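Local coordinates for protein xyloglucan-specific endo-beta-1,4-glucanase BoGH9A (Bacteroides ovatus, PDB 6DHT) that cleaves internal beta-1,4-glucosidic linkages in the backbone of xyloglucan, releasing xyloglucan oligosaccharides, at residues L107-L112 against Q200-P205; K113-Q118 against W553-V558; L185-Y190 against D213-M218. One frame throughout, in Å; residues are numbered along the deposited sequence. Where two conformers were deposited one is given.

Contact 1. Residues L107-L112 against Q200-P205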
loop_
_atom_site.group_PDB
_atom_site.type_symbol
_atom_site.label_atom_id
_atom_site.label_comp_id
_atom_site.label_asym_id
_atom_site.label_seq_id
_atom_site.Cartn_x
_atom_site.Cartn_y
_atom_site.Cartn_z
ATOM N N LEU A 107 -12.229 0.188 -6.982
ATOM C CA LEU A 107 -11.224 -0.326 -6.065
ATOM C C LEU A 107 -10.126 0.722 -5.809
ATOM O O LEU A 107 -9.782 1.010 -4.668
ATOM C CB LEU A 107 -10.637 -1.621 -6.633
ATOM C CG LEU A 107 -9.463 -2.222 -5.858
ATOM C CD1 LEU A 107 -9.913 -2.746 -4.504
ATOM C CD2 LEU A 107 -8.849 -3.316 -6.621
ATOM N N ALA A 108 -9.599 1.309 -6.877
ATOM C CA ALA A 108 -8.555 2.307 -6.737
ATOM C C ALA A 108 -9.044 3.492 -5.905
ATOM O O ALA A 108 -8.337 3.971 -5.023
ATOM C CB ALA A 108 -8.089 2.787 -8.105
ATOM N N ASP A 109 -10.268 3.928 -6.148
ATOM C CA ASP A 109 -10.842 5.058 -5.441
ATOM C C ASP A 109 -11.093 4.715 -3.987
ATOM O O ASP A 109 -10.771 5.502 -3.086
ATOM C CB ASP A 109 -12.159 5.510 -6.102
ATOM C CG ASP A 109 -11.959 6.175 -7.470
ATOM O OD1 ASP A 109 -10.827 6.275 -7.959
ATOM O OD2 ASP A 109 -12.989 6.574 -8.054
ATOM N N ALA A 110 -11.670 3.545 -3.744
ATOM C CA ALA A 110 -11.925 3.127 -2.354
ATOM C C ALA A 110 -10.640 2.970 -1.520
ATOM O O ALA A 110 -10.587 3.336 -0.351
ATOM C CB ALA A 110 -12.723 1.841 -2.320
ATOM N N ALA A 111 -9.619 2.401 -2.149
ATOM C CA ALA A 111 -8.328 2.218 -1.506
ATOM C C ALA A 111 -7.730 3.554 -1.070
ATOM O O ALA A 111 -7.150 3.674 0.019
ATOM C CB ALA A 111 -7.399 1.475 -2.420
ATOM N N LEU A 112 -7.854 4.579 -1.919
ATOM C CA LEU A 112 -7.389 5.901 -1.555
ATOM C C LEU A 112 -8.278 6.546 -0.502
ATOM O O LEU A 112 -7.767 7.190 0.437
ATOM C CB LEU A 112 -7.322 6.761 -2.821
ATOM C CG LEU A 112 -6.811 8.181 -2.624
ATOM C CD1 LEU A 112 -5.434 8.236 -1.977
ATOM C CD2 LEU A 112 -6.778 8.880 -3.971
ATOM N N GLN A 200 -9.288 12.009 -11.131
ATOM C CA GLN A 200 -9.903 11.193 -10.087
ATOM C C GLN A 200 -10.568 12.061 -9.040
ATOM O O GLN A 200 -9.932 12.945 -8.501
ATOM C CB GLN A 200 -8.803 10.354 -9.442
ATOM C CG GLN A 200 -9.269 9.389 -8.351
ATOM C CD GLN A 200 -8.112 8.756 -7.618
ATOM O OE1 GLN A 200 -7.126 9.403 -7.283
ATOM N NE2 GLN A 200 -8.253 7.468 -7.318
ATOM N N LYS A 201 -11.819 11.777 -8.710
ATOM C CA LYS A 201 -12.479 12.481 -7.620
ATOM C C LYS A 201 -13.131 11.481 -6.679
ATOM O O LYS A 201 -13.920 10.639 -7.087
ATOM C CB LYS A 201 -13.488 13.516 -8.152
ATOM C CG LYS A 201 -12.841 14.682 -8.949
ATOM C CD LYS A 201 -11.936 15.560 -8.059
ATOM C CE LYS A 201 -11.252 16.684 -8.841
ATOM N NZ LYS A 201 -10.619 16.216 -10.111
ATOM N N ILE A 202 -12.766 11.572 -5.408
ATOM C CA ILE A 202 -13.164 10.544 -4.434
ATOM C C ILE A 202 -14.066 11.055 -3.312
ATOM O O ILE A 202 -14.293 10.353 -2.310
ATOM C CB ILE A 202 -11.929 9.852 -3.814
ATOM C CG1 ILE A 202 -11.014 10.865 -3.120
ATOM C CG2 ILE A 202 -11.150 9.099 -4.889
ATOM C CD1 ILE A 202 -9.946 10.232 -2.261
ATOM N N ASN A 203 -14.612 12.248 -3.495
ATOM C CA ASN A 203 -15.536 12.839 -2.540
ATOM C C ASN A 203 -14.951 12.939 -1.137
ATOM O O ASN A 203 -15.459 12.356 -0.176
ATOM C CB ASN A 203 -16.879 12.102 -2.536
ATOM C CG ASN A 203 -17.913 12.794 -1.666
ATOM O OD1 ASN A 203 -17.898 14.012 -1.514
ATOM N ND2 ASN A 203 -18.794 12.019 -1.068
ATOM N N ILE A 204 -13.844 13.666 -1.051
ATOM C CA ILE A 204 -13.250 14.095 0.205
ATOM C C ILE A 204 -13.463 15.610 0.321
ATOM O O ILE A 204 -13.851 16.254 -0.650
ATOM C CB ILE A 204 -11.746 13.744 0.287
ATOM C CG1 ILE A 204 -10.981 14.254 -0.943
ATOM C CG2 ILE A 204 -11.572 12.244 0.438
ATOM C CD1 ILE A 204 -9.478 14.142 -0.830
ATOM N N PRO A 205 -13.222 16.191 1.500
ATOM C CA PRO A 205 -13.476 17.627 1.651
ATOM C C PRO A 205 -12.722 18.477 0.625
ATOM O O PRO A 205 -13.176 19.572 0.268
ATOM C CB PRO A 205 -13.027 17.909 3.086
ATOM C CG PRO A 205 -13.240 16.611 3.785
ATOM C CD PRO A 205 -12.862 15.567 2.779
HETATM O O HOH W 1 -6.294 5.703 -6.097
HETATM O O HOH W 2 -12.654 8.707 -9.800
HETATM O O HOH W 3 -15.019 7.662 -6.552
#
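D109 and Q200 form the direct polar link between helix 105-117 and the loop that follows helix 194-199. Q200 NE2 donates to D109 OD1 at 2.9 Å, and the bond is nearly straight, with an angle of 169° at the hydrogen. The carboxylate oxygen lies almost in the amide plane of Q200. Seen from the aspartate, the donor arrives on the anti side of OD1, out of the carboxylate plane; the two flat groups are turned 57° against each other. The glutamine reaches that far because its chain is extended, with CG anti to the backbone N (chi1 -178°).

Three waters widen this link. Water 1 accepts from the same Q200 NE2 and donates to A108 O, at 2.9 Å in the latter case, so the amide nitrogen serves both the side chain of D109 and the helix backbone. The other carboxylate oxygen, D109 OD2, accepts hydrogen bonds from waters 2 and 3. Water 3 also donates to K201 O, while the bond from K201 N to water 2 is weak.

In the family 9 glycoside hydrolases the catalytic domain is an (alpha/alpha)6 barrel, and here the loop joining helix 194-199 to helix 213-226 lies against helix 105-117. The loop is further tied down by I202 N, which bonds to D213 OD2, and by K113 NZ, which takes I202 O and N203 O.

The apolar part of the contact lies beside the polar one. I202 CD1 comes within 3.8 Å of L112 CG, the two side chains crossing at about a right angle, and I202 CG2 rests 3.9 Å from D109 CB. The methyl L112 CD2 also touches Q200 OE1, at 3.4 Å.

Contact 2. Residues K113-Q118 against W553-V558. With EDO (1,2-ethanediol), chain G.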
loop_
_atom_site.group_PDB
_atom_site.type_symbol
_atom_site.label_atom_id
_atom_site.label_comp_id
_atom_site.label_asym_id
_atom_site.label_seq_id
_atom_site.Cartn_x
_atom_site.Cartn_y
_atom_site.Cartn_z
ATOM N N LYS A 113 -9.580 6.366 -0.626
ATOM C CA LYS A 113 -10.528 6.959 0.302
ATOM C C LYS A 113 -10.381 6.366 1.708
ATOM O O LYS A 113 -10.775 7.000 2.694
ATOM C CB LYS A 113 -11.943 6.769 -0.244
ATOM C CG LYS A 113 -13.073 7.423 0.506
ATOM C CD LYS A 113 -12.942 8.925 0.639
ATOM C CE LYS A 113 -14.232 9.520 1.229
ATOM N NZ LYS A 113 -15.410 9.450 0.321
ATOM N N SER A 114 -9.814 5.163 1.821
ATOM C CA SER A 114 -9.576 4.571 3.135
ATOM C C SER A 114 -8.736 5.489 4.017
ATOM O O SER A 114 -8.929 5.527 5.247
ATOM C CB SER A 114 -8.876 3.217 2.993
ATOM O OG SER A 114 -7.500 3.343 2.644
ATOM N N PHE A 115 -7.803 6.224 3.411
ATOM C CA PHE A 115 -6.940 7.126 4.147
ATOM C C PHE A 115 -7.742 8.262 4.793
ATOM O O PHE A 115 -7.449 8.681 5.926
ATOM C CB PHE A 115 -5.847 7.685 3.237
ATOM C CG PHE A 115 -4.815 6.658 2.858
ATOM C CD1 PHE A 115 -5.014 5.805 1.782
ATOM C CD2 PHE A 115 -3.642 6.534 3.608
ATOM C CE1 PHE A 115 -4.066 4.823 1.476
ATOM C CE2 PHE A 115 -2.703 5.571 3.288
ATOM C CZ PHE A 115 -2.929 4.710 2.233
ATOM N N TYR A 116 -8.757 8.750 4.079
ATOM C CA TYR A 116 -9.660 9.751 4.627
ATOM C C TYR A 116 -10.319 9.245 5.923
ATOM O O TYR A 116 -10.348 9.946 6.929
ATOM C CB TYR A 116 -10.694 10.195 3.582
ATOM C CG TYR A 116 -11.869 10.917 4.209
ATOM C CD1 TYR A 116 -11.790 12.260 4.558
ATOM C CD2 TYR A 116 -13.055 10.245 4.457
ATOM C CE1 TYR A 116 -12.864 12.902 5.153
ATOM C CE2 TYR A 116 -14.131 10.887 5.040
ATOM C CZ TYR A 116 -14.028 12.219 5.377
ATOM O OH TYR A 116 -15.091 12.878 5.968
ATOM N N TYR A 117 -10.797 7.997 5.914
ATOM C CA TYR A 117 -11.392 7.428 7.107
ATOM C C TYR A 117 -10.382 7.311 8.265
ATOM O O TYR A 117 -10.764 7.356 9.441
ATOM C CB TYR A 117 -12.011 6.071 6.800
ATOM C CG TYR A 117 -13.254 6.160 5.955
ATOM C CD1 TYR A 117 -14.455 6.619 6.500
ATOM C CD2 TYR A 117 -13.252 5.753 4.628
ATOM C CE1 TYR A 117 -15.601 6.670 5.748
ATOM C CE2 TYR A 117 -14.389 5.827 3.868
ATOM C CZ TYR A 117 -15.567 6.285 4.443
ATOM O OH TYR A 117 -16.704 6.326 3.656
ATOM N N GLN A 118 -9.100 7.161 7.956
ATOM C CA GLN A 118 -8.067 7.075 8.983
ATOM C C GLN A 118 -7.637 8.432 9.579
ATOM O O GLN A 118 -6.756 8.492 10.458
ATOM C CB GLN A 118 -6.819 6.379 8.441
ATOM C CG GLN A 118 -6.983 4.919 8.028
ATOM C CD GLN A 118 -7.189 3.982 9.197
ATOM O OE1 GLN A 118 -8.314 3.573 9.484
ATOM N NE2 GLN A 118 -6.098 3.592 9.843
ATOM N N TRP A 553 -0.269 -1.167 3.816
ATOM C CA TRP A 553 -0.909 -2.211 3.034
ATOM C C TRP A 553 -1.875 -1.572 2.039
ATOM O O TRP A 553 -1.911 -1.962 0.874
ATOM C CB TRP A 553 -1.616 -3.216 3.964
ATOM C CG TRP A 553 -0.646 -3.944 4.840
ATOM C CD1 TRP A 553 0.696 -3.910 4.754
ATOM C CD2 TRP A 553 -0.954 -4.821 5.938
ATOM N NE1 TRP A 553 1.251 -4.695 5.712
ATOM C CE2 TRP A 553 0.263 -5.259 6.466
ATOM C CE3 TRP A 553 -2.139 -5.265 6.519
ATOM C CZ2 TRP A 553 0.346 -6.142 7.545
ATOM C CZ3 TRP A 553 -2.061 -6.140 7.595
ATOM C CH2 TRP A 553 -0.829 -6.561 8.096
ATOM N N ASN A 554 -2.608 -0.552 2.461
ATOM C CA ASN A 554 -3.445 0.176 1.523
ATOM C C ASN A 554 -2.645 1.002 0.518
ATOM O O ASN A 554 -3.125 1.235 -0.600
ATOM C CB ASN A 554 -4.494 1.011 2.225
ATOM C CG ASN A 554 -5.829 0.349 2.168
ATOM O OD1 ASN A 554 -5.987 -0.772 2.664
ATOM N ND2 ASN A 554 -6.780 0.969 1.503
ATOM N N ALA A 555 -1.427 1.426 0.884
ATOM C CA ALA A 555 -0.595 2.164 -0.062
ATOM C C ALA A 555 -0.268 1.262 -1.233
ATOM O O ALA A 555 -0.291 1.689 -2.382
ATOM C CB ALA A 555 0.673 2.647 0.604
ATOM N N ALA A 556 0.030 -0.002 -0.935
ATOM C CA ALA A 556 0.299 -0.995 -1.976
ATOM C C ALA A 556 -0.912 -1.199 -2.866
ATOM O O ALA A 556 -0.810 -1.295 -4.087
ATOM C CB ALA A 556 0.726 -2.314 -1.357
ATOM N N LEU A 557 -2.078 -1.317 -2.244
ATOM C CA LEU A 557 -3.315 -1.458 -3.021
ATOM C C LEU A 557 -3.591 -0.250 -3.896
ATOM O O LEU A 557 -3.940 -0.401 -5.062
ATOM C CB LEU A 557 -4.481 -1.686 -2.064
ATOM C CG LEU A 557 -5.858 -1.858 -2.688
ATOM C CD1 LEU A 557 -5.894 -3.085 -3.614
ATOM C CD2 LEU A 557 -6.930 -1.944 -1.618
ATOM N N VAL A 558 -3.442 0.956 -3.363
ATOM C CA VAL A 558 -3.604 2.156 -4.197
ATOM C C VAL A 558 -2.615 2.134 -5.356
ATOM O O VAL A 558 -2.973 2.425 -6.505
ATOM C CB VAL A 558 -3.349 3.424 -3.359
ATOM C CG1 VAL A 558 -3.148 4.654 -4.249
ATOM C CG2 VAL A 558 -4.474 3.696 -2.376
HETATM C C1 EDO G . -15.877 7.340 -2.959
HETATM O O1 EDO G . -16.404 7.270 -1.622
HETATM C C2 EDO G . -14.545 6.595 -3.023
HETATM O O2 EDO G . -14.719 5.192 -2.731
#
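F115 reaches helix 551-567 with the far end of its ring. CE1 lies 3.9 Å from N554 CB and 4.0 Å from V558 CG2, both approached obliquely, while A555 N stands at the ring edge, close to its plane and 3.9 Å from CZ. The ring gets there because CG is anti to the carbonyl carbon (chi1 -71°), which carries its end across to the other helix although the CB of F115 does not point there. The side chains of F115 and N554 slide past each other in opposite directions, with ring and amide planes 69° apart.

Beside this apolar patch, S114 OG and N554 ND2 are close, but their angle is poor for a hydrogen bond, and since both residues have two conformers the closeness is doubtful. Their polar ends are held elsewhere: S114 OG bonds to A111 O, one turn back in its own helix, and N554 ND2 reaches both A111 O and G512 O, with N554 OD1 accepting from L514 N.

Segments 113-117 and 553-558 run roughly antiparallel (153°), their axes 10.7 Å apart at closest approach, within the helical domain that forms an (alpha/alpha)6 barrel in this family. From helix 176-192, M186 packs against F115, A555 and V558. The side chain of N554 lies about 10 Å from that of E548, the predicted proton donor.

The contact therefore combines a hydrophobic patch with a buried asparagine. In the conformer described, the bonds at N554 OD1 and ND2 would restrict rotation of the amide and link helix 105-117 to the loop of G512 and L514.

Contact 3. Residues L185-Y190 against D213-M218. With CA (calcium ion), chain D.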
loop_
_atom_site.group_PDB
_atom_site.type_symbol
_atom_site.label_atom_id
_atom_site.label_comp_id
_atom_site.label_asym_id
_atom_site.label_seq_id
_atom_site.Cartn_x
_atom_site.Cartn_y
_atom_site.Cartn_z
ATOM N N LEU A 185 5.467 5.604 -1.607
ATOM C CA LEU A 185 5.025 4.614 -2.580
ATOM C C LEU A 185 3.887 5.180 -3.433
ATOM O O LEU A 185 3.936 5.091 -4.667
ATOM C CB LEU A 185 4.585 3.325 -1.865
ATOM C CG LEU A 185 4.044 2.235 -2.799
ATOM C CD1 LEU A 185 5.064 1.825 -3.845
ATOM C CD2 LEU A 185 3.605 1.042 -1.976
ATOM N N MET A 186 2.874 5.775 -2.806
ATOM C CA MET A 186 1.736 6.276 -3.552
ATOM C C MET A 186 2.162 7.402 -4.475
ATOM O O MET A 186 1.692 7.492 -5.616
ATOM C CB MET A 186 0.581 6.681 -2.645
ATOM C CG MET A 186 -0.052 5.478 -1.956
ATOM S SD MET A 186 -1.449 5.874 -0.913
ATOM C CE MET A 186 -0.639 6.535 0.506
ATOM N N GLN A 187 3.043 8.262 -3.995
ATOM C CA GLN A 187 3.544 9.377 -4.812
ATOM C C GLN A 187 4.487 8.914 -5.917
ATOM O O GLN A 187 4.684 9.635 -6.911
ATOM C CB GLN A 187 4.160 10.482 -3.907
ATOM C CG GLN A 187 3.068 11.220 -3.156
ATOM C CD GLN A 187 3.476 12.471 -2.381
ATOM O OE1 GLN A 187 2.594 13.259 -2.044
ATOM N NE2 GLN A 187 4.743 12.622 -2.043
ATOM N N SER A 188 5.086 7.734 -5.799
ATOM C CA SER A 188 5.853 7.156 -6.910
ATOM C C SER A 188 4.881 6.853 -8.059
ATOM O O SER A 188 5.136 7.200 -9.224
ATOM C CB SER A 188 6.578 5.868 -6.492
ATOM O OG SER A 188 7.521 6.113 -5.460
ATOM N N ILE A 189 3.748 6.230 -7.763
ATOM C CA ILE A 189 2.800 5.883 -8.820
ATOM C C ILE A 189 2.102 7.150 -9.357
ATOM O O ILE A 189 1.858 7.285 -10.570
ATOM C CB ILE A 189 1.801 4.772 -8.327
ATOM C CG1 ILE A 189 2.430 3.366 -8.462
ATOM C CG2 ILE A 189 0.493 4.772 -9.089
ATOM C CD1 ILE A 189 3.629 3.119 -7.685
ATOM N N TYR A 190 1.814 8.090 -8.464
ATOM C CA TYR A 190 1.264 9.381 -8.883
ATOM C C TYR A 190 2.063 10.024 -10.030
ATOM O O TYR A 190 1.494 10.506 -11.020
ATOM C CB TYR A 190 1.216 10.331 -7.674
ATOM C CG TYR A 190 0.822 11.726 -8.084
ATOM C CD1 TYR A 190 -0.519 12.065 -8.250
ATOM C CD2 TYR A 190 1.797 12.697 -8.310
ATOM C CE1 TYR A 190 -0.876 13.341 -8.697
ATOM C CE2 TYR A 190 1.454 13.932 -8.724
ATOM C CZ TYR A 190 0.123 14.263 -8.892
ATOM O OH TYR A 190 -0.164 15.554 -9.339
ATOM N N ASP A 213 -6.714 15.007 -5.806
ATOM C CA ASP A 213 -7.202 14.484 -4.532
ATOM C C ASP A 213 -6.194 13.555 -3.848
ATOM O O ASP A 213 -6.106 13.579 -2.626
ATOM C CB ASP A 213 -8.547 13.773 -4.686
ATOM C CG ASP A 213 -9.727 14.717 -4.831
ATOM O OD1 ASP A 213 -9.521 15.951 -4.874
ATOM O OD2 ASP A 213 -10.860 14.215 -4.935
ATOM N N LEU A 214 -5.444 12.752 -4.608
ATOM C CA LEU A 214 -4.385 11.946 -4.000
ATOM C C LEU A 214 -3.414 12.835 -3.240
ATOM O O LEU A 214 -3.028 12.497 -2.113
ATOM C CB LEU A 214 -3.651 11.073 -5.011
ATOM C CG LEU A 214 -2.547 10.180 -4.433
ATOM C CD1 LEU A 214 -2.478 8.900 -5.273
ATOM C CD2 LEU A 214 -1.212 10.842 -4.370
ATOM N N LEU A 215 -3.019 13.973 -3.823
ATOM C CA LEU A 215 -2.087 14.861 -3.148
ATOM C C LEU A 215 -2.735 15.552 -1.955
ATOM O O LEU A 215 -2.077 15.728 -0.937
ATOM C CB LEU A 215 -1.553 15.913 -4.106
ATOM C CG LEU A 215 -0.648 15.401 -5.222
ATOM C CD1 LEU A 215 -0.076 16.588 -6.029
ATOM C CD2 LEU A 215 0.479 14.499 -4.719
ATOM N N ASP A 216 -4.012 15.920 -2.051
ATOM C CA ASP A 216 -4.705 16.432 -0.856
ATOM C C ASP A 216 -4.601 15.454 0.300
ATOM O O ASP A 216 -4.328 15.826 1.461
ATOM C CB ASP A 216 -6.172 16.718 -1.102
ATOM C CG ASP A 216 -6.406 17.862 -2.080
ATOM O OD1 ASP A 216 -5.828 18.963 -1.902
ATOM O OD2 ASP A 216 -7.191 17.633 -3.011
ATOM N N GLU A 217 -4.855 14.189 0.003
ATOM C CA GLU A 217 -4.820 13.189 1.051
ATOM C C GLU A 217 -3.419 13.045 1.646
ATOM O O GLU A 217 -3.263 13.038 2.872
ATOM C CB GLU A 217 -5.339 11.833 0.561
ATOM C CG GLU A 217 -5.600 10.843 1.711
ATOM C CD GLU A 217 -6.654 11.367 2.682
ATOM O OE1 GLU A 217 -7.761 11.732 2.216
ATOM O OE2 GLU A 217 -6.359 11.465 3.905
ATOM N N MET A 218 -2.405 12.961 0.786
ATOM C CA MET A 218 -1.058 12.865 1.279
ATOM C C MET A 218 -0.755 14.047 2.170
ATOM O O MET A 218 -0.120 13.885 3.204
ATOM C CB MET A 218 -0.022 12.786 0.147
ATOM C CG MET A 218 -0.239 11.689 -0.903
ATOM S SD MET A 218 -0.274 10.003 -0.272
ATOM C CE MET A 218 -2.034 9.724 -0.170
HETATM CA CA CA D . -8.626 18.124 -4.734
HETATM O O HOH W 4 -9.944 18.699 -6.608
#
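M186, Q187 and Y190 meet L214, L215 and M218 where helix 176-192 packs against helix 213-226, whose first turn supplies ligands to a calcium site. The pair belongs to the helical domain, an (alpha/alpha)6 barrel in family 9 enzymes. Segments 185-190 and 213-218 run antiparallel at 159°, with their axes 11.0 Å apart at closest approach.

At the calcium end the L215 and Y190 side chains cross at about a right angle. L215 CD2 sits over the centre of the Y190 ring, 4.1 Å from the centroid and 6° off the normal, in a CH-pi contact, while L215 CD1 lies toward the hydroxyl end of the ring, 3.5 Å from Y190 OH. L214 CD2 touches Y190 CD1 obliquely. With CG anti to the backbone N (chi1 173°), the tyrosine ring is carried across to these leucines.

Farther along, the two methionines meet methyl to methyl, M186 CE lying 3.5 Å from M218 CE. Q187 runs past M218 in the opposite direction and brings OE1 to 3.4 Å from M218 CG, with L215 CD2 also near.

On the side of helix 213-226 turned from helix 176-192, D213 OD1 and D216 OD2 bind the calcium ion at 2.4 and 2.3 Å, together with a water, E206 O, N209 OD1 and T211 O. Each aspartate uses its other carboxylate oxygen in hydrogen bonds.

The interface is mostly apolar, with no hydrogen bond between the two segments. Q187 OE1 lies against M218 and L215 carbons without a partner in the model, which is probably unfavourable, whereas Q187 NE2 is satisfied by Q277 OE1 of helix 265-281.

Following the chain from its N terminus, helix 105-117 contributes first to contact 1 and then, a turn later, to contact 2. Contact 1 closes a loop of 87 residues by bringing back 200-205, and contact 2 closes a far longer one by bringing in helix 551-567, near the C terminus. Contact 3 closes a short loop between helices 176-192 and 213-226; it lies wholly within the span of contact 2. It crosses contact 1, which also crosses contact 2. A111 packs on V558, L112 on L214 and F115 on E217, so helix 105-117 touches loop 200-205, helix 213-226 and helix 551-567, while helix 176-192 touches both of the latter helices.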